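Local coordinates for EST1E (Clostridium proteoclasticum, PDB 2WTM), which hydrolyses ester bonds as a promiscuous feruloyl esterase of the alpha/beta-hydrolase fold, probably acting through a serine nucleophile, at residues Gly35-Ser40 with Gly72-His77. Residues are numbered along the deposited sequence; the frame is centred on the assembly and turned at random.
With PO4 (phosphate ion), chain E.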
# COMPACT_ATOMS: atom_id res chain seq x y z
N GLY A 35 -6.51 -5.26 16.11
CA GLY A 35 -5.32 -5.94 15.62
C GLY A 35 -5.56 -7.16 14.73
O GLY A 35 -6.68 -7.45 14.28
N PHE A 36 -4.45 -7.82 14.42
CA PHE A 36 -4.34 -8.99 13.52
C PHE A 36 -5.06 -10.14 14.17
O PHE A 36 -4.71 -10.51 15.28
CB PHE A 36 -2.85 -9.27 13.40
CG PHE A 36 -2.42 -10.51 12.64
CD1 PHE A 36 -2.02 -10.45 11.31
CD2 PHE A 36 -2.17 -11.71 13.29
CE1 PHE A 36 -1.52 -11.55 10.61
CE2 PHE A 36 -1.67 -12.80 12.59
CZ PHE A 36 -1.29 -12.71 11.26
N THR A 37 -6.05 -10.67 13.46
CA THR A 37 -7.05 -11.69 13.98
C THR A 37 -8.12 -11.10 14.88
O THR A 37 -9.05 -11.84 15.32
CB THR A 37 -6.45 -12.96 14.69
OG1 THR A 37 -6.07 -12.68 16.05
CG2 THR A 37 -5.25 -13.55 13.93
N GLY A 38 -8.01 -9.82 15.20
CA GLY A 38 -8.91 -9.15 16.12
C GLY A 38 -10.14 -8.62 15.43
O GLY A 38 -10.46 -8.92 14.29
N HIS A 39 -10.94 -7.91 16.20
CA HIS A 39 -12.18 -7.35 15.73
C HIS A 39 -12.66 -6.30 16.74
O HIS A 39 -12.10 -6.13 17.83
CB HIS A 39 -13.24 -8.43 15.54
CG HIS A 39 -13.49 -9.23 16.77
ND1 HIS A 39 -14.44 -8.86 17.70
CD2 HIS A 39 -12.91 -10.36 17.24
CE1 HIS A 39 -14.41 -9.73 18.71
NE2 HIS A 39 -13.53 -10.67 18.44
N SER A 40 -13.69 -5.59 16.30
CA SER A 40 -14.14 -4.37 16.96
C SER A 40 -14.88 -4.61 18.29
O SER A 40 -15.06 -3.68 19.02
CB SER A 40 -15.02 -3.56 16.00
OG SER A 40 -14.22 -2.97 14.99
N GLY A 72 -13.90 -9.92 2.75
CA GLY A 72 -12.55 -10.41 2.48
C GLY A 72 -12.17 -11.53 3.37
O GLY A 72 -12.73 -11.69 4.47
N LYS A 73 -11.20 -12.33 2.95
CA LYS A 73 -10.66 -13.45 3.70
C LYS A 73 -9.41 -13.00 4.45
O LYS A 73 -8.55 -12.27 3.87
CB LYS A 73 -10.24 -14.61 2.76
CG LYS A 73 -11.36 -15.32 2.01
CD LYS A 73 -10.71 -16.44 1.05
CE LYS A 73 -11.74 -17.29 0.30
N PHE A 74 -9.27 -13.47 5.66
CA PHE A 74 -8.13 -13.14 6.47
C PHE A 74 -6.83 -13.35 5.71
O PHE A 74 -5.89 -12.52 5.75
CB PHE A 74 -8.13 -14.03 7.74
CG PHE A 74 -6.95 -13.88 8.56
CD1 PHE A 74 -6.87 -12.86 9.50
CD2 PHE A 74 -5.81 -14.69 8.35
CE1 PHE A 74 -5.73 -12.70 10.26
CE2 PHE A 74 -4.64 -14.52 9.13
CZ PHE A 74 -4.62 -13.52 10.08
N GLU A 75 -6.78 -14.45 4.97
CA GLU A 75 -5.53 -14.80 4.30
C GLU A 75 -5.11 -13.78 3.26
O GLU A 75 -3.93 -13.77 2.90
CB GLU A 75 -5.63 -16.19 3.64
CG GLU A 75 -6.58 -16.29 2.49
CD GLU A 75 -7.01 -17.74 2.19
OE1 GLU A 75 -7.74 -18.34 3.00
OE2 GLU A 75 -6.60 -18.24 1.13
N ASP A 76 -6.06 -13.03 2.74
CA ASP A 76 -5.75 -12.09 1.64
C ASP A 76 -5.54 -10.69 2.19
O ASP A 76 -5.44 -9.74 1.41
CB ASP A 76 -6.94 -12.07 0.70
CG ASP A 76 -7.05 -13.35 -0.09
OD1 ASP A 76 -6.03 -13.83 -0.55
OD2 ASP A 76 -8.17 -13.87 -0.27
N HIS A 77 -5.57 -10.49 3.50
CA HIS A 77 -5.34 -9.10 4.04
C HIS A 77 -3.89 -8.76 4.01
O HIS A 77 -3.03 -9.63 4.09
CB HIS A 77 -5.91 -8.95 5.43
CG HIS A 77 -4.98 -9.13 6.59
ND1 HIS A 77 -4.76 -10.35 7.20
CD2 HIS A 77 -4.28 -8.22 7.31
CE1 HIS A 77 -3.97 -10.17 8.26
NE2 HIS A 77 -3.65 -8.88 8.34
P PO4 E . -2.45 -8.44 17.19
O1 PO4 E . -3.73 -8.23 17.98
O2 PO4 E . -2.62 -9.87 16.73
O3 PO4 E . -1.25 -8.48 18.13
O4 PO4 E . -2.18 -7.40 16.07
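F74 drives the edge of its ring against one face of F36, a T-shaped pair with centroids 5.2 Å apart and planes turned 70° from each other. Its foremost atom, CZ, sits toward the rim of that face, 3.6 Å from CZ of F36. Beside it, CG2 of T37 lies 3.8 Å from CE1 of F74, extending the apolar surface that receives the ring. H77 reaches F36 with the edge of its imidazole: CE1 comes within 3.6 Å of CD1 of F36, the two planes being inclined obliquely. F74 and H77 are themselves tied together, since ND1 of H77 donates to O of F74 at 2.8 Å, almost in the imidazole plane and on a lone pair of the carbonyl. The same oxygen also accepts from N of H77, closing the short 3-10 turn. Held through ND1 and, at NE2, by the side chain of Q109, the imidazole has its rotation fixed.

On the other side of the contact, a type II turn from G35 to G38 follows strand 27-33. With CG anti to the backbone N (chi1 174°), the F36 ring is brought against F74 and H77 while the main chain serves the phosphate: N of F36 donates to O4 of the ion at 2.8 Å. That ion, probably from the crystallisation liquor, is also held by S108, H228 and the backbone of Q109; S108 and H228 probably form the Ser-His-Asp triad with D200. The backbone N of F36 is therefore placed as an oxyanion-hole donor would be, consistent with an alpha/beta-hydrolase esterase. No hydrogen bond joins the two segments directly; the contact between them is apolar and aromatic, and the N-H of F36 is spent on the phosphate.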